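PDB 5GWA: beta-lactamase from Serratia marcescens, which probably hydrolyses beta-lactam antibiotics to substituted beta-amino acids, as a class A extended-spectrum enzyme, and is held here as a covalent avibactam adduct. Local coordinates for residues A[39-49]-A[157-165]. Numbering follows the deposited sequence.
With NA (sodium ion), chain K; NA (sodium ion), chain L; NXL ((2S,5R)-1-formyl-5-[(sulfooxy)amino]piperidine-2-carboxamide), chain B.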
# COMPACT_ATOMS: atom_id res chain seq x y z
N GLU A 39 -29.70 2.11 -7.39
CA GLU A 39 -28.98 1.24 -8.31
C GLU A 39 -28.68 1.82 -9.68
O GLU A 39 -27.96 1.19 -10.46
CB GLU A 39 -29.67 -0.13 -8.46
CG GLU A 39 -30.90 -0.12 -9.36
CD GLU A 39 -32.18 0.42 -8.73
OE1 GLU A 39 -32.21 0.87 -7.55
OE2 GLU A 39 -33.19 0.37 -9.48
N LYS A 40 -29.29 2.95 -10.02
CA LYS A 40 -29.10 3.51 -11.35
C LYS A 40 -27.87 4.42 -11.42
O LYS A 40 -27.51 4.89 -12.49
CB LYS A 40 -30.39 4.20 -11.80
CG LYS A 40 -31.53 3.22 -12.06
CD LYS A 40 -32.51 3.72 -13.11
CE LYS A 40 -33.59 2.69 -13.38
NZ LYS A 40 -33.08 1.68 -14.36
N HIS A 41 -27.22 4.68 -10.29
CA HIS A 41 -26.00 5.44 -10.27
C HIS A 41 -24.81 4.59 -10.68
O HIS A 41 -24.89 3.35 -10.69
CB HIS A 41 -25.82 6.06 -8.88
CG HIS A 41 -26.93 6.97 -8.48
ND1 HIS A 41 -26.96 8.31 -8.84
CD2 HIS A 41 -28.07 6.74 -7.80
CE1 HIS A 41 -28.02 8.87 -8.32
NE2 HIS A 41 -28.70 7.95 -7.66
N HIS A 42 -23.70 5.27 -10.98
CA HIS A 42 -22.45 4.59 -11.32
C HIS A 42 -21.48 4.72 -10.15
O HIS A 42 -21.16 5.82 -9.71
CB HIS A 42 -21.85 5.19 -12.58
CG HIS A 42 -22.62 4.84 -13.80
ND1 HIS A 42 -22.25 5.22 -15.08
CD2 HIS A 42 -23.74 4.10 -13.95
CE1 HIS A 42 -23.10 4.72 -15.95
NE2 HIS A 42 -24.01 4.03 -15.30
N TYR A 43 -21.05 3.60 -9.61
CA TYR A 43 -20.21 3.59 -8.44
C TYR A 43 -18.80 3.16 -8.82
O TYR A 43 -18.62 2.24 -9.57
CB TYR A 43 -20.81 2.56 -7.47
CG TYR A 43 -22.16 2.98 -6.95
CD1 TYR A 43 -22.26 3.76 -5.82
CD2 TYR A 43 -23.32 2.62 -7.58
CE1 TYR A 43 -23.47 4.24 -5.39
CE2 TYR A 43 -24.55 3.08 -7.18
CZ TYR A 43 -24.62 3.88 -6.06
OH TYR A 43 -25.84 4.33 -5.62
N PRO A 44 -17.79 3.79 -8.23
CA PRO A 44 -16.44 3.37 -8.50
C PRO A 44 -16.15 2.04 -7.83
O PRO A 44 -16.45 1.85 -6.65
CB PRO A 44 -15.61 4.52 -7.92
CG PRO A 44 -16.48 5.12 -6.87
CD PRO A 44 -17.87 4.98 -7.38
N MET A 45 -15.62 1.12 -8.61
CA MET A 45 -15.43 -0.26 -8.13
C MET A 45 -14.23 -0.43 -7.18
O MET A 45 -14.25 -1.33 -6.31
CB MET A 45 -15.28 -1.22 -9.31
CG MET A 45 -16.56 -1.44 -10.05
SD MET A 45 -16.46 -2.76 -11.26
CE MET A 45 -15.58 -1.96 -12.58
N GLN A 46 -13.17 0.34 -7.41
CA GLN A 46 -11.82 0.14 -6.85
C GLN A 46 -11.50 -1.35 -6.91
O GLN A 46 -11.76 -1.96 -7.96
CB GLN A 46 -11.75 0.68 -5.45
CG GLN A 46 -11.55 2.17 -5.38
CD GLN A 46 -10.17 2.60 -5.82
OE1 GLN A 46 -9.31 1.78 -6.14
NE2 GLN A 46 -9.96 3.93 -5.90
N SER A 47 -11.06 -1.96 -5.83
CA SER A 47 -10.49 -3.30 -5.91
C SER A 47 -11.52 -4.39 -6.18
O SER A 47 -11.11 -5.51 -6.51
CB SER A 47 -9.73 -3.70 -4.65
OG SER A 47 -8.50 -2.99 -4.49
N THR A 48 -12.82 -4.08 -6.15
CA THR A 48 -13.82 -5.09 -6.42
C THR A 48 -13.71 -5.61 -7.85
O THR A 48 -14.03 -6.76 -8.08
CB THR A 48 -15.27 -4.66 -6.13
OG1 THR A 48 -15.63 -3.59 -7.00
CG2 THR A 48 -15.42 -4.24 -4.65
N TYR A 49 -13.11 -4.84 -8.74
CA TYR A 49 -12.96 -5.31 -10.10
C TYR A 49 -11.93 -6.38 -10.30
O TYR A 49 -11.83 -6.96 -11.40
CB TYR A 49 -12.85 -4.17 -11.10
CG TYR A 49 -11.46 -3.59 -11.33
CD1 TYR A 49 -10.46 -3.63 -10.35
CD2 TYR A 49 -11.20 -2.85 -12.50
CE1 TYR A 49 -9.23 -3.03 -10.57
CE2 TYR A 49 -9.96 -2.27 -12.72
CZ TYR A 49 -8.99 -2.32 -11.73
OH TYR A 49 -7.75 -1.70 -11.93
N GLN A 157 -10.35 6.56 -10.98
CA GLN A 157 -11.18 5.51 -10.36
C GLN A 157 -12.64 5.50 -10.81
O GLN A 157 -13.28 4.47 -10.82
CB GLN A 157 -11.14 5.57 -8.82
CG GLN A 157 -11.72 6.85 -8.23
CD GLN A 157 -11.38 7.01 -6.77
OE1 GLN A 157 -11.78 6.18 -5.94
NE2 GLN A 157 -10.84 8.16 -6.42
N TYR A 158 -13.20 6.67 -11.15
CA TYR A 158 -14.58 6.72 -11.55
C TYR A 158 -14.78 6.11 -12.96
O TYR A 158 -15.92 5.82 -13.34
CB TYR A 158 -15.14 8.16 -11.46
CG TYR A 158 -15.21 8.71 -10.05
CD1 TYR A 158 -16.33 8.52 -9.27
CD2 TYR A 158 -14.15 9.43 -9.53
CE1 TYR A 158 -16.41 9.04 -7.97
CE2 TYR A 158 -14.20 9.93 -8.25
CZ TYR A 158 -15.33 9.72 -7.48
OH TYR A 158 -15.37 10.26 -6.22
N THR A 159 -13.70 5.92 -13.72
CA THR A 159 -13.84 5.26 -15.01
C THR A 159 -14.04 3.77 -14.91
O THR A 159 -14.46 3.11 -15.87
CB THR A 159 -12.67 5.56 -15.98
OG1 THR A 159 -11.46 4.95 -15.52
CG2 THR A 159 -12.46 7.04 -16.10
N ASN A 160 -13.68 3.21 -13.75
CA ASN A 160 -13.94 1.82 -13.44
C ASN A 160 -15.21 1.74 -12.59
O ASN A 160 -15.15 1.72 -11.36
CB ASN A 160 -12.80 1.21 -12.64
CG ASN A 160 -11.56 0.99 -13.45
OD1 ASN A 160 -11.61 0.63 -14.62
ND2 ASN A 160 -10.43 1.14 -12.82
N TRP A 161 -16.36 1.77 -13.24
CA TRP A 161 -17.63 1.93 -12.54
C TRP A 161 -18.57 0.78 -12.77
O TRP A 161 -18.40 -0.01 -13.72
CB TRP A 161 -18.32 3.25 -12.96
CG TRP A 161 -18.61 3.37 -14.46
CD1 TRP A 161 -17.95 4.17 -15.35
CD2 TRP A 161 -19.73 2.83 -15.17
NE1 TRP A 161 -18.51 4.03 -16.61
CE2 TRP A 161 -19.63 3.26 -16.51
CE3 TRP A 161 -20.82 2.04 -14.81
CZ2 TRP A 161 -20.53 2.85 -17.50
CZ3 TRP A 161 -21.72 1.66 -15.80
CH2 TRP A 161 -21.57 2.08 -17.11
N THR A 162 -19.58 0.70 -11.93
CA THR A 162 -20.59 -0.32 -12.03
C THR A 162 -21.92 0.15 -11.49
O THR A 162 -21.95 1.01 -10.60
CB THR A 162 -20.14 -1.60 -11.26
OG1 THR A 162 -20.98 -2.70 -11.63
CG2 THR A 162 -20.19 -1.38 -9.76
N THR A 163 -23.00 -0.48 -11.93
CA THR A 163 -24.20 -0.45 -11.16
C THR A 163 -24.19 -1.60 -10.17
O THR A 163 -23.53 -2.59 -10.37
CB THR A 163 -25.47 -0.56 -12.00
OG1 THR A 163 -25.46 -1.78 -12.72
CG2 THR A 163 -25.63 0.65 -12.94
N PRO A 164 -24.91 -1.47 -9.04
CA PRO A 164 -24.81 -2.57 -8.06
C PRO A 164 -25.53 -3.84 -8.51
O PRO A 164 -25.12 -4.95 -8.16
CB PRO A 164 -25.44 -2.02 -6.79
CG PRO A 164 -25.74 -0.58 -7.04
CD PRO A 164 -25.59 -0.28 -8.51
N ASP A 165 -26.63 -3.68 -9.24
CA ASP A 165 -27.35 -4.82 -9.79
C ASP A 165 -26.55 -5.56 -10.84
O ASP A 165 -26.55 -6.78 -10.82
CB ASP A 165 -28.76 -4.45 -10.25
CG ASP A 165 -28.79 -3.32 -11.26
OD1 ASP A 165 -28.08 -2.32 -11.14
OD2 ASP A 165 -29.60 -3.42 -12.21
NA NA K . -29.08 -0.24 -12.60
NA NA L . -27.42 -2.79 -14.33
OAC NXL B . -9.66 -1.24 -3.59
CAN NXL B . -8.59 -1.85 -3.65
N NXL B . -7.50 -1.45 -3.17
CAJ NXL B . -6.38 -2.34 -2.99
CA NXL B . -7.42 -0.10 -2.61
C NXL B . -6.51 0.83 -3.34
O NXL B . -5.78 0.45 -4.23
NAA NXL B . -6.46 2.07 -2.83
CB NXL B . -7.02 -0.20 -1.16
CAH NXL B . -5.86 -1.13 -0.93
CAO NXL B . -6.10 -2.51 -1.52
NAK NXL B . -7.13 -3.34 -0.87
OAL NXL B . -8.05 -2.70 -0.18
SAR NXL B . -9.37 -3.46 0.01
OAD NXL B . -9.23 -4.06 1.30
OAE NXL B . -10.55 -2.69 0.11
OAG NXL B . -9.56 -4.27 -1.39
O HOH W 1 -31.74 -0.28 -13.23
O HOH W 2 -12.50 2.31 -9.20
O HOH W 3 -29.30 1.19 -14.88
O HOH W 4 -26.57 -5.07 -15.56
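Tyr43 and Thr162 form the hydrogen-bonded pair of a short antiparallel bridge, strand 43-44 against strand 161-162, in a small sheet of the class A beta-lactamase fold that strand 141-142 completes. Two backbone bonds define the pair: Tyr43 N to Thr162 O is nearly straight (172° at the hydrogen), whereas Thr162 N to Tyr43 O is more bent. Met45 N continues the pairing onto Asn160 O at 2.9 Å.

His42 can be traced atom by atom over the Trp161 indole. Its CB lies near Trp161 CB and CE3; CG is over CE3; ND1 lies over the six-membered ring, equally near CD2 and CE3; CD2 faces CE3 and CZ3; CE1 comes within 3.3 Å of Trp161 CH2, and NE2 is nearest CZ3. With centroids 3.5 Å apart and planes at 7°, the imidazole and six-membered ring make a face-to-face stack. Trp161 CG stands between its own N and carbonyl carbon, which turns the indole back alongside His42.

Just past the strand, Met45 CG packs 3.6 Å from Thr162 CG2, while its CE bends toward Trp161 O. One sodium ion bridges the segments through Glu39 O and Asp165 OD1; a second, bound by Thr163 OG1 and Asn140, sits beside it, and the hydroxyl of this N-cap threonine also bonds Asp165 OD1.

At the active-site end, water 2 bridges Gln46 N and Gln157 O. Ser47, which follows directly, carries the inhibitor through its OG. Beside it, Gln46 NE2 donates to Gln157 OE1 at 2.9 Å; the amide planes are nearly perpendicular, and the donor stands above the acceptor's carbonyl plane, 70° out of it.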